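Local coordinates for protein BRIC1 (Synthetic construct, PDB 6FF6) that is a computationally designed helical protein, built to form a novel, corrugated repeat architecture, at residues F26-D31 with L116-K120; L82-L87 with L104-K109; T183-M187 with I237-R242; G197-L201 with A245-K249. One frame throughout, in Å; residues are numbered along the deposited sequence.

Contact 1: F26-D31 with L116-K120; sequences FFDEAD and LDYYK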
loop_
_atom_site.group_PDB
_atom_site.type_symbol
_atom_site.label_atom_id
_atom_site.label_comp_id
_atom_site.label_asym_id
_atom_site.label_seq_id
_atom_site.Cartn_x
_atom_site.Cartn_y
_atom_site.Cartn_z
ATOM N N PHE A 26 -16.172 -6.241 1.113
ATOM C CA PHE A 26 -15.307 -7.394 0.911
ATOM C C PHE A 26 -14.857 -7.990 2.248
ATOM O O PHE A 26 -14.996 -9.184 2.433
ATOM C CB PHE A 26 -14.106 -7.034 0.043
ATOM C CG PHE A 26 -13.040 -8.109 0.017
ATOM C CD1 PHE A 26 -13.252 -9.307 -0.657
ATOM C CD2 PHE A 26 -11.821 -7.916 0.652
ATOM C CE1 PHE A 26 -12.267 -10.293 -0.687
ATOM C CE2 PHE A 26 -10.826 -8.901 0.606
ATOM C CZ PHE A 26 -11.059 -10.083 -0.063
ATOM N N PHE A 27 -14.357 -7.160 3.180
ATOM C CA PHE A 27 -13.895 -7.606 4.502
ATOM C C PHE A 27 -14.951 -8.333 5.302
ATOM O O PHE A 27 -14.636 -9.325 5.946
ATOM C CB PHE A 27 -13.311 -6.450 5.334
ATOM C CG PHE A 27 -12.083 -5.815 4.736
ATOM C CD1 PHE A 27 -10.989 -6.595 4.354
ATOM C CD2 PHE A 27 -12.011 -4.439 4.556
ATOM C CE1 PHE A 27 -9.873 -6.017 3.745
ATOM C CE2 PHE A 27 -10.887 -3.856 3.953
ATOM C CZ PHE A 27 -9.818 -4.645 3.563
ATOM N N ASP A 28 -16.210 -7.867 5.253
ATOM C CA ASP A 28 -17.310 -8.506 5.967
ATOM C C ASP A 28 -17.637 -9.839 5.332
ATOM O O ASP A 28 -17.743 -10.830 6.048
ATOM C CB ASP A 28 -18.530 -7.584 6.037
ATOM C CG ASP A 28 -18.326 -6.314 6.862
ATOM O OD1 ASP A 28 -17.327 -6.246 7.621
ATOM O OD2 ASP A 28 -19.165 -5.389 6.749
ATOM N N GLU A 29 -17.716 -9.890 3.991
ATOM C CA GLU A 29 -17.985 -11.119 3.242
ATOM C C GLU A 29 -16.888 -12.155 3.457
ATOM O O GLU A 29 -17.188 -13.324 3.746
ATOM C CB GLU A 29 -18.064 -10.822 1.747
ATOM C CG GLU A 29 -19.465 -10.658 1.195
ATOM C CD GLU A 29 -19.477 -10.153 -0.235
ATOM O OE1 GLU A 29 -18.581 -10.549 -1.018
ATOM O OE2 GLU A 29 -20.380 -9.354 -0.573
ATOM N N ALA A 30 -15.613 -11.729 3.306
ATOM C CA ALA A 30 -14.454 -12.600 3.454
ATOM C C ALA A 30 -14.368 -13.225 4.831
ATOM O O ALA A 30 -14.048 -14.407 4.936
ATOM C CB ALA A 30 -13.189 -11.857 3.128
ATOM N N ASP A 31 -14.692 -12.460 5.880
ATOM C CA ASP A 31 -14.700 -12.948 7.263
ATOM C C ASP A 31 -15.695 -14.074 7.411
ATOM O O ASP A 31 -15.375 -15.092 8.030
ATOM C CB ASP A 31 -15.076 -11.815 8.227
ATOM C CG ASP A 31 -13.945 -10.886 8.612
ATOM O OD1 ASP A 31 -12.749 -11.293 8.471
ATOM O OD2 ASP A 31 -14.243 -9.760 9.082
ATOM N N LEU A 116 -5.876 -11.133 5.372
ATOM C CA LEU A 116 -7.077 -10.325 5.280
ATOM C C LEU A 116 -7.023 -9.253 6.334
ATOM O O LEU A 116 -7.233 -8.091 6.009
ATOM C CB LEU A 116 -8.320 -11.188 5.477
ATOM C CG LEU A 116 -9.658 -10.497 5.275
ATOM C CD1 LEU A 116 -9.873 -10.088 3.808
ATOM C CD2 LEU A 116 -10.803 -11.341 5.839
ATOM N N ASP A 117 -6.661 -9.617 7.575
ATOM C CA ASP A 117 -6.557 -8.683 8.691
ATOM C C ASP A 117 -5.433 -7.670 8.524
ATOM O O ASP A 117 -5.542 -6.558 9.061
ATOM C CB ASP A 117 -6.472 -9.443 10.017
ATOM C CG ASP A 117 -7.806 -10.110 10.400
ATOM O OD1 ASP A 117 -8.871 -9.619 9.964
ATOM O OD2 ASP A 117 -7.781 -11.121 11.132
ATOM N N TYR A 118 -4.355 -8.041 7.760
ATOM C CA TYR A 118 -3.260 -7.146 7.456
ATOM C C TYR A 118 -3.829 -5.977 6.664
ATOM O O TYR A 118 -3.713 -4.830 7.088
ATOM C CB TYR A 118 -2.155 -7.882 6.656
ATOM C CG TYR A 118 -1.137 -6.952 6.021
ATOM C CD1 TYR A 118 -0.226 -6.243 6.805
ATOM C CD2 TYR A 118 -1.136 -6.720 4.648
ATOM C CE1 TYR A 118 0.674 -5.342 6.235
ATOM C CE2 TYR A 118 -0.233 -5.823 4.064
ATOM C CZ TYR A 118 0.656 -5.122 4.867
ATOM O OH TYR A 118 1.528 -4.208 4.320
ATOM N N TYR A 119 -4.505 -6.289 5.555
ATOM C CA TYR A 119 -5.130 -5.334 4.654
ATOM C C TYR A 119 -6.282 -4.615 5.265
ATOM O O TYR A 119 -6.520 -3.468 4.917
ATOM C CB TYR A 119 -5.527 -5.995 3.335
ATOM C CG TYR A 119 -4.329 -6.440 2.522
ATOM C CD1 TYR A 119 -3.524 -5.515 1.866
ATOM C CD2 TYR A 119 -3.972 -7.781 2.447
ATOM C CE1 TYR A 119 -2.408 -5.916 1.131
ATOM C CE2 TYR A 119 -2.846 -8.196 1.730
ATOM C CZ TYR A 119 -2.075 -7.260 1.060
ATOM O OH TYR A 119 -0.992 -7.650 0.312
ATOM N N LYS A 120 -7.000 -5.261 6.178
ATOM C CA LYS A 120 -8.134 -4.665 6.903
ATOM C C LYS A 120 -7.556 -3.612 7.837
ATOM O O LYS A 120 -8.076 -2.497 7.894
ATOM C CB LYS A 120 -8.841 -5.753 7.715
ATOM C CG LYS A 120 -10.100 -5.363 8.434
ATOM C CD LYS A 120 -10.574 -6.519 9.326
ATOM C CE LYS A 120 -11.001 -7.731 8.530
ATOM N NZ LYS A 120 -11.463 -8.817 9.418
#
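Leu116 pushes its forked end into the surface of helix 23-42, a knob in the hole formed by Phe26, Phe27, Ala30 and Asp31. Its CG lies anti to the backbone N (chi1 -174°), which swings the two methyls across the gap between the helices and splits their work. CD1 meets the rings, 3.5 Å from CE2 of Phe26 and 3.7 Å from CD1 of Phe27, where it sits at the ring edge and close to the ring plane. CD2 goes the other way, to CB of Ala30 at 3.6 Å and to the carboxylate of Asp31. The Phe27 and Lys120 side chains run antiparallel to each other, and one face of the phenylalanine ring lies against Lys120 CA, which makes a CH-pi contact with the Phe27 ring centroid at 4.0 Å, 21° off the normal. The rest of the Lys120 chain runs back toward helix 23-42, bending at chi3 (-66°) to bring NZ to Asp31. Both Asp31 oxygens face it with their syn lone pairs, OD1 at 2.9 Å and OD2 at 3.0 Å from Lys120 NZ. The same NZ also bonds OD1 of Asp117, one turn back on its own helix, and thus probably offsets the repulsion between the two carboxylates. Asp31 OD1 also touches Leu116 CD2, so the charged network borders the knob. The helix segments run nearly antiparallel, consistent with the four-helix bundle of the Hpt family, to which this part of the sequence is matched. Helix 74-92 closes the apolar side, with Leu76 touching both Phe26 and Leu116.

Contact 2: L82-L87 with L104-K109; sequences LMENML and LFLELK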
loop_
_atom_site.group_PDB
_atom_site.type_symbol
_atom_site.label_atom_id
_atom_site.label_comp_id
_atom_site.label_asym_id
_atom_site.label_seq_id
_atom_site.Cartn_x
_atom_site.Cartn_y
_atom_site.Cartn_z
ATOM N N LEU A 82 -2.507 -20.541 -3.114
ATOM C CA LEU A 82 -1.891 -21.688 -2.490
ATOM C C LEU A 82 -2.900 -22.635 -1.955
ATOM O O LEU A 82 -2.806 -23.814 -2.253
ATOM C CB LEU A 82 -0.911 -21.224 -1.422
ATOM C CG LEU A 82 0.175 -22.178 -0.978
ATOM C CD1 LEU A 82 1.127 -22.511 -2.103
ATOM C CD2 LEU A 82 0.972 -21.532 0.099
ATOM N N MET A 83 -3.919 -22.142 -1.247
ATOM C CA MET A 83 -4.970 -23.030 -0.775
ATOM C C MET A 83 -5.763 -23.608 -1.972
ATOM O O MET A 83 -6.005 -24.808 -2.045
ATOM C CB MET A 83 -5.897 -22.370 0.242
ATOM C CG MET A 83 -6.945 -23.356 0.760
ATOM S SD MET A 83 -7.236 -23.257 2.506
ATOM C CE MET A 83 -8.165 -24.627 2.726
ATOM N N GLU A 84 -6.118 -22.752 -2.914
ATOM C CA GLU A 84 -6.858 -23.114 -4.113
ATOM C C GLU A 84 -6.240 -24.285 -4.779
ATOM O O GLU A 84 -6.937 -25.253 -4.998
ATOM C CB GLU A 84 -6.901 -21.937 -5.089
ATOM C CG GLU A 84 -8.309 -21.559 -5.498
ATOM C CD GLU A 84 -8.423 -20.670 -6.716
ATOM O OE1 GLU A 84 -7.378 -20.221 -7.240
ATOM O OE2 GLU A 84 -9.572 -20.431 -7.153
ATOM N N ASN A 85 -4.921 -24.224 -5.042
ATOM C CA ASN A 85 -4.126 -25.277 -5.675
ATOM C C ASN A 85 -4.225 -26.613 -4.943
ATOM O O ASN A 85 -4.507 -27.637 -5.571
ATOM C CB ASN A 85 -2.657 -24.835 -5.863
ATOM C CG ASN A 85 -2.490 -23.780 -6.924
ATOM O OD1 ASN A 85 -3.358 -23.582 -7.787
ATOM N ND2 ASN A 85 -1.371 -23.065 -6.877
ATOM N N MET A 86 -4.032 -26.588 -3.617
ATOM C CA MET A 86 -4.118 -27.764 -2.749
ATOM C C MET A 86 -5.526 -28.380 -2.810
ATOM O O MET A 86 -5.657 -29.591 -2.952
ATOM C CB MET A 86 -3.794 -27.368 -1.309
ATOM C CG MET A 86 -2.460 -26.706 -1.125
ATOM S SD MET A 86 -1.213 -27.794 -0.475
ATOM C CE MET A 86 -1.742 -27.885 1.263
ATOM N N LEU A 87 -6.570 -27.522 -2.726
ATOM C CA LEU A 87 -7.980 -27.879 -2.781
ATOM C C LEU A 87 -8.335 -28.445 -4.108
ATOM O O LEU A 87 -9.186 -29.322 -4.153
ATOM C CB LEU A 87 -8.883 -26.674 -2.555
ATOM C CG LEU A 87 -8.947 -26.131 -1.163
ATOM C CD1 LEU A 87 -9.552 -24.722 -1.164
ATOM C CD2 LEU A 87 -9.648 -27.095 -0.240
ATOM N N LEU A 104 -2.702 -28.593 7.608
ATOM C CA LEU A 104 -2.060 -27.651 6.693
ATOM C C LEU A 104 -3.123 -26.718 6.088
ATOM O O LEU A 104 -2.896 -25.510 6.006
ATOM C CB LEU A 104 -1.365 -28.408 5.566
ATOM C CG LEU A 104 0.091 -28.156 5.374
ATOM C CD1 LEU A 104 0.677 -29.226 4.493
ATOM C CD2 LEU A 104 0.341 -26.783 4.769
ATOM N N PHE A 105 -4.293 -27.280 5.703
ATOM C CA PHE A 105 -5.430 -26.549 5.168
ATOM C C PHE A 105 -5.925 -25.563 6.188
ATOM O O PHE A 105 -6.266 -24.437 5.834
ATOM C CB PHE A 105 -6.555 -27.507 4.765
ATOM C CG PHE A 105 -6.428 -28.159 3.408
ATOM C CD1 PHE A 105 -6.012 -27.433 2.302
ATOM C CD2 PHE A 105 -6.770 -29.488 3.222
ATOM C CE1 PHE A 105 -5.933 -28.035 1.042
ATOM C CE2 PHE A 105 -6.667 -30.091 1.960
ATOM C CZ PHE A 105 -6.210 -29.372 0.890
ATOM N N LEU A 106 -5.897 -25.938 7.462
ATOM C CA LEU A 106 -6.334 -25.011 8.511
ATOM C C LEU A 106 -5.366 -23.860 8.648
ATOM O O LEU A 106 -5.781 -22.718 8.769
ATOM C CB LEU A 106 -6.586 -25.725 9.856
ATOM C CG LEU A 106 -7.799 -26.635 9.869
ATOM C CD1 LEU A 106 -7.647 -27.716 10.887
ATOM C CD2 LEU A 106 -9.089 -25.836 10.033
ATOM N N GLU A 107 -4.078 -24.144 8.536
ATOM C CA GLU A 107 -3.030 -23.137 8.601
ATOM C C GLU A 107 -3.086 -22.187 7.412
ATOM O O GLU A 107 -2.845 -20.996 7.579
ATOM C CB GLU A 107 -1.670 -23.809 8.732
ATOM C CG GLU A 107 -1.484 -24.459 10.095
ATOM C CD GLU A 107 -0.051 -24.736 10.512
ATOM O OE1 GLU A 107 0.605 -25.599 9.881
ATOM O OE2 GLU A 107 0.408 -24.098 11.488
ATOM N N LEU A 108 -3.447 -22.689 6.231
ATOM C CA LEU A 108 -3.597 -21.876 5.017
ATOM C C LEU A 108 -4.800 -20.953 5.166
ATOM O O LEU A 108 -4.730 -19.790 4.767
ATOM C CB LEU A 108 -3.764 -22.783 3.777
ATOM C CG LEU A 108 -2.504 -23.572 3.337
ATOM C CD1 LEU A 108 -2.793 -24.441 2.164
ATOM C CD2 LEU A 108 -1.390 -22.630 2.932
ATOM N N LYS A 109 -5.904 -21.483 5.759
ATOM C CA LYS A 109 -7.119 -20.743 6.091
ATOM C C LYS A 109 -6.727 -19.640 7.099
ATOM O O LYS A 109 -7.151 -18.501 6.949
ATOM C CB LYS A 109 -8.207 -21.678 6.699
ATOM C CG LYS A 109 -9.474 -20.954 7.123
ATOM C CD LYS A 109 -9.532 -20.648 8.669
ATOM C CE LYS A 109 -10.269 -19.366 8.989
ATOM N NZ LYS A 109 -11.144 -19.457 10.187
#
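Met83 and Met86 interlock with Phe105 and Leu108 in a wholly apolar, antiparallel helix-helix contact, buried between helix 74-92 and helix 99-121, which follow one another in the chain. The axes of the two segments come within 10.2 Å, and no hydrogen bond passes between them. Phe105 is gripped from several directions. Leu87 CD2 lies over one face of the ring, displaced toward its rim and 4.0 Å from Phe105 CE1, while CB of Met86 abuts the ring edge near its plane. The methyl of Met83 approaches obliquely, its CE 3.6 Å from Phe105 CD1. That position follows from the Met83 chain, which leaves with CG anti to the backbone N (chi1 -177°) and bends at chi2, crossing the phenylalanine at about a right angle. A helical hairpin of this kind is one half of an antiparallel four-helix bundle, the form known from Hpt domains; helices 23-42 and 51-71 cover it through Leu41 on Phe105 and Ile57 on both Met83 and Leu87. Leu108 fills the space between the two methionines: its CB is 3.7 Å from Met83 SD, and its CD1 is 3.7 Å from Met86 CE. The other branch of Leu108, CD2, reaches CD2 of Leu82 at 3.8 Å. On this flank Val136 and Val140 of the second subunit pack on Leu108 and on Leu82 and Met86, respectively.

Contact 3: T183-M187 with I237-R242; sequences TTHLM and ICNALR
Leu241 and Leu186 make the tight part of this contact, where CD1 of Leu241 fits 3.6 Å from CB of Leu186 and equally close, at 3.6 Å, to the backbone O of Thr183. Beside them CG2 of Ile237 meets CG2 of Thr183 at 3.7 Å, the two side chains crossing almost at right angles. The hydroxyl of Thr183 is satisfied elsewhere, by Gln219 and by the backbone O of Ile179, and its methyl is left to pack on the isoleucine. The segments of helices 178-196 and 231-247 run nearly parallel, 13° apart, with helix 203-224 between them in the chain; Thr212 of that helix touches Met187, Ile237 and Leu241 alike. Helix 231-247 thus appears as an additional helix packed along the second Hpt-like helical unit. Toward solvent the contact thins to the end of Leu186 and the exposed Arg242. Leu186 turns CG anti to its carbonyl carbon (chi1 -73°), and CD1 bridges from the buried SG of Cys238, 3.6 Å away, to NE of Arg242 at 3.5 Å, approaching the guanidinium at its edge, near the plane. CD2 rests against the aliphatic stem of that arginine, 3.9 Å from Arg242 CG, and no hydrogen bond joins the two segments.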
loop_
_atom_site.group_PDB
_atom_site.type_symbol
_atom_site.label_atom_id
_atom_site.label_comp_id
_atom_site.label_asym_id
_atom_site.label_seq_id
_atom_site.Cartn_x
_atom_site.Cartn_y
_atom_site.Cartn_z
ATOM N N THR A 183 -18.432 18.253 6.231
ATOM C CA THR A 183 -18.060 19.660 6.310
ATOM C C THR A 183 -17.328 20.078 5.059
ATOM O O THR A 183 -17.688 21.084 4.454
ATOM C CB THR A 183 -17.251 19.954 7.577
ATOM O OG1 THR A 183 -17.998 19.529 8.704
ATOM C CG2 THR A 183 -16.945 21.434 7.739
ATOM N N THR A 184 -16.292 19.309 4.680
ATOM C CA THR A 184 -15.488 19.536 3.484
ATOM C C THR A 184 -16.322 19.396 2.215
ATOM O O THR A 184 -16.145 20.193 1.306
ATOM C CB THR A 184 -14.298 18.606 3.451
ATOM O OG1 THR A 184 -14.725 17.287 3.743
ATOM C CG2 THR A 184 -13.212 19.003 4.399
ATOM N N HIS A 185 -17.250 18.419 2.158
ATOM C CA HIS A 185 -18.104 18.224 0.983
ATOM C C HIS A 185 -18.987 19.423 0.707
ATOM O O HIS A 185 -19.104 19.838 -0.448
ATOM C CB HIS A 185 -18.981 16.976 1.091
ATOM C CG HIS A 185 -19.394 16.422 -0.248
ATOM N ND1 HIS A 185 -18.970 16.999 -1.446
ATOM C CD2 HIS A 185 -20.108 15.308 -0.537
ATOM C CE1 HIS A 185 -19.461 16.235 -2.411
ATOM N NE2 HIS A 185 -20.153 15.207 -1.916
ATOM N N LEU A 186 -19.618 19.975 1.759
ATOM C CA LEU A 186 -20.469 21.146 1.626
ATOM C C LEU A 186 -19.697 22.351 1.116
ATOM O O LEU A 186 -20.215 23.076 0.268
ATOM C CB LEU A 186 -21.166 21.469 2.935
ATOM C CG LEU A 186 -22.292 20.534 3.321
ATOM C CD1 LEU A 186 -22.737 20.797 4.717
ATOM C CD2 LEU A 186 -23.479 20.668 2.386
ATOM N N MET A 187 -18.458 22.549 1.604
ATOM C CA MET A 187 -17.613 23.647 1.160
ATOM C C MET A 187 -17.176 23.381 -0.293
ATOM O O MET A 187 -17.170 24.303 -1.105
ATOM C CB MET A 187 -16.412 23.798 2.096
ATOM C CG MET A 187 -15.499 24.939 1.755
ATOM S SD MET A 187 -14.206 25.034 3.005
ATOM C CE MET A 187 -13.339 26.403 2.482
ATOM N N ILE A 237 -21.772 24.986 11.287
ATOM C CA ILE A 237 -21.129 25.196 9.997
ATOM C C ILE A 237 -21.924 24.601 8.836
ATOM O O ILE A 237 -21.935 25.189 7.758
ATOM C CB ILE A 237 -19.637 24.754 9.992
ATOM C CG1 ILE A 237 -18.838 25.544 8.952
ATOM C CG2 ILE A 237 -19.440 23.250 9.866
ATOM C CD1 ILE A 237 -18.648 27.034 9.324
ATOM N N CYS A 238 -22.593 23.473 9.046
ATOM C CA CYS A 238 -23.377 22.887 7.977
ATOM C C CYS A 238 -24.618 23.715 7.683
ATOM O O CYS A 238 -24.964 23.867 6.510
ATOM C CB CYS A 238 -23.696 21.429 8.259
ATOM S SG CYS A 238 -22.237 20.346 8.246
ATOM N N ASN A 239 -25.231 24.336 8.717
ATOM C CA ASN A 239 -26.356 25.242 8.476
ATOM C C ASN A 239 -25.845 26.463 7.690
ATOM O O ASN A 239 -26.465 26.849 6.711
ATOM C CB ASN A 239 -27.011 25.729 9.789
ATOM C CG ASN A 239 -27.817 24.733 10.579
ATOM O OD1 ASN A 239 -28.326 23.725 10.071
ATOM N ND2 ASN A 239 -27.967 25.031 11.862
ATOM N N ALA A 240 -24.721 27.054 8.125
ATOM C CA ALA A 240 -24.103 28.206 7.492
ATOM C C ALA A 240 -23.701 27.927 6.040
ATOM O O ALA A 240 -23.920 28.798 5.201
ATOM C CB ALA A 240 -22.902 28.660 8.297
ATOM N N LEU A 241 -23.137 26.721 5.733
ATOM C CA LEU A 241 -22.728 26.339 4.370
ATOM C C LEU A 241 -23.926 26.133 3.450
ATOM O O LEU A 241 -23.878 26.540 2.289
ATOM C CB LEU A 241 -21.813 25.101 4.357
ATOM C CG LEU A 241 -20.401 25.267 4.964
ATOM C CD1 LEU A 241 -19.734 23.938 5.139
ATOM C CD2 LEU A 241 -19.527 26.190 4.148
ATOM N N ARG A 242 -25.002 25.527 3.962
ATOM C CA ARG A 242 -26.224 25.313 3.181
ATOM C C ARG A 242 -26.992 26.623 2.957
ATOM O O ARG A 242 -27.648 26.777 1.926
ATOM C CB ARG A 242 -27.108 24.241 3.819
ATOM C CG ARG A 242 -26.514 22.864 3.637
ATOM C CD ARG A 242 -27.195 21.835 4.501
ATOM N NE ARG A 242 -26.274 20.745 4.825
ATOM C CZ ARG A 242 -26.588 19.695 5.574
ATOM N NH1 ARG A 242 -27.808 19.576 6.087
ATOM N NH2 ARG A 242 -25.684 18.755 5.819
#

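Contact 4: G197-L201 with A245-K249; sequences GEMQL and ALEAK
Met199 sets CG beside its own backbone N (chi1 -74°) and then runs out extended, laying CG, SD and CE along Ala248 and Lys249, while Lys249 folds back through bends at chi2 (-98°), chi3 and chi4 until its amine arrives over the loop. The Met199 and Lys249 side chains cross at about a right angle. CG of Met199 rests 3.6 Å from CB of Ala248, which points toward the loop and lies 3.8 Å from SD of Met199 as well. Farther out, the methyl CE of Met199 lies 3.8 Å from both O of Ala245 and CE of Lys249, and the lysine's CE packs against both carbons flanking the sulphur. This is where the last turn of helix 231-247 and the chain's C-terminal residues settle on the loop linking helices 178-196 and 203-224. The loop starts with Gly197, the first residue to leave helix 178-196, which has a positive phi; Met199 then makes a backbone hydrogen bond back to Glu193 and packs on Leu190 of the same helix. The polar end of Lys249 gives the one hydrogen bond between the segments, NZ to O of Glu198 at 2.8 Å. It comes from above the carbonyl plane, 56° out of it, and so misses the lone-pair directions. The Glu198 carboxylate, with OE2 5.4 Å from Lys249 NZ, could add only a longer-range attraction at this solvent-facing edge.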
loop_
_atom_site.group_PDB
_atom_site.type_symbol
_atom_site.label_atom_id
_atom_site.label_comp_id
_atom_site.label_asym_id
_atom_site.label_seq_id
_atom_site.Cartn_x
_atom_site.Cartn_y
_atom_site.Cartn_z
ATOM N N GLY A 197 -17.969 29.649 -11.880
ATOM C CA GLY A 197 -18.519 30.989 -12.039
ATOM C C GLY A 197 -20.018 31.063 -11.843
ATOM O O GLY A 197 -20.641 32.068 -12.201
ATOM N N GLU A 198 -20.609 30.000 -11.267
ATOM C CA GLU A 198 -22.041 29.926 -10.973
ATOM C C GLU A 198 -22.392 30.766 -9.743
ATOM O O GLU A 198 -23.488 31.322 -9.685
ATOM C CB GLU A 198 -22.480 28.473 -10.755
ATOM C CG GLU A 198 -22.888 27.745 -12.018
ATOM C CD GLU A 198 -23.240 26.292 -11.776
ATOM O OE1 GLU A 198 -22.308 25.459 -11.706
ATOM O OE2 GLU A 198 -24.447 25.987 -11.648
ATOM N N MET A 199 -21.465 30.860 -8.768
ATOM C CA MET A 199 -21.659 31.613 -7.532
ATOM C C MET A 199 -20.722 32.801 -7.360
ATOM O O MET A 199 -19.501 32.679 -7.511
ATOM C CB MET A 199 -21.575 30.694 -6.315
ATOM C CG MET A 199 -22.781 29.827 -6.142
ATOM S SD MET A 199 -22.525 28.711 -4.753
ATOM C CE MET A 199 -24.018 27.713 -4.855
ATOM N N GLN A 200 -21.320 33.947 -6.992
ATOM C CA GLN A 200 -20.636 35.211 -6.708
ATOM C C GLN A 200 -20.075 35.196 -5.281
ATOM O O GLN A 200 -20.798 34.876 -4.333
ATOM C CB GLN A 200 -21.561 36.437 -6.960
ATOM C CG GLN A 200 -22.996 36.335 -6.384
ATOM C CD GLN A 200 -23.992 37.357 -6.917
ATOM O OE1 GLN A 200 -23.689 38.217 -7.762
ATOM N NE2 GLN A 200 -25.224 37.278 -6.429
ATOM N N LEU A 201 -18.778 35.501 -5.139
ATOM C CA LEU A 201 -18.100 35.505 -3.843
ATOM C C LEU A 201 -17.938 36.916 -3.307
ATOM O O LEU A 201 -17.835 37.849 -4.097
ATOM C CB LEU A 201 -16.722 34.819 -3.949
ATOM C CG LEU A 201 -16.668 33.377 -4.496
ATOM C CD1 LEU A 201 -15.236 32.938 -4.720
ATOM C CD2 LEU A 201 -17.360 32.401 -3.563
ATOM N N ALA A 245 -25.337 28.270 0.125
ATOM C CA ALA A 245 -25.704 27.553 -1.102
ATOM C C ALA A 245 -27.005 28.076 -1.675
ATOM O O ALA A 245 -27.251 27.944 -2.875
ATOM C CB ALA A 245 -25.829 26.061 -0.821
ATOM N N LEU A 246 -27.842 28.645 -0.804
ATOM C CA LEU A 246 -29.129 29.243 -1.142
ATOM C C LEU A 246 -28.913 30.718 -1.460
ATOM O O LEU A 246 -29.404 31.192 -2.483
ATOM C CB LEU A 246 -30.125 29.100 0.043
ATOM C CG LEU A 246 -30.578 27.679 0.453
ATOM C CD1 LEU A 246 -31.094 27.645 1.892
ATOM C CD2 LEU A 246 -31.632 27.140 -0.498
ATOM N N GLU A 247 -28.171 31.434 -0.580
ATOM C CA GLU A 247 -27.880 32.873 -0.663
ATOM C C GLU A 247 -27.095 33.296 -1.893
ATOM O O GLU A 247 -27.361 34.375 -2.436
ATOM C CB GLU A 247 -27.176 33.373 0.605
ATOM C CG GLU A 247 -28.126 33.559 1.772
ATOM C CD GLU A 247 -27.526 34.035 3.082
ATOM O OE1 GLU A 247 -26.289 33.927 3.254
ATOM O OE2 GLU A 247 -28.303 34.503 3.945
ATOM N N ALA A 248 -26.124 32.470 -2.326
ATOM C CA ALA A 248 -25.298 32.764 -3.499
ATOM C C ALA A 248 -26.054 32.547 -4.815
ATOM O O ALA A 248 -25.603 33.017 -5.868
ATOM C CB ALA A 248 -24.032 31.931 -3.470
ATOM N N LYS A 249 -27.207 31.854 -4.745
ATOM C CA LYS A 249 -28.053 31.572 -5.899
ATOM C C LYS A 249 -29.198 32.604 -6.016
ATOM O O LYS A 249 -30.334 32.332 -5.560
ATOM C CB LYS A 249 -28.552 30.114 -5.859
ATOM C CG LYS A 249 -27.429 29.088 -5.975
ATOM C CD LYS A 249 -27.283 28.565 -7.400
ATOM C CE LYS A 249 -25.919 28.807 -8.011
ATOM N NZ LYS A 249 -25.782 30.186 -8.549
ATOM O OXT LYS A 249 -28.948 33.701 -6.572
#

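From the N terminus, contact 1 opens on helix 23-42 and closes only when helix 99-121 returns beside it, with helices 51-71 and 74-92 in the loop between. Contact 2 is nested inside that loop, joining helix 74-92 to an earlier part of helix 99-121; its centre is about 17 Å from that of contact 1. The second half of the chain follows in series. Contacts 3 and 4 open in turn on helix 178-196 and on the loop after it, then close in the same order on helix 231-247, so they cross. Their centres are about 14 Å apart, and together they join helix 231-247 to helix 178-196 and to the loop that follows it.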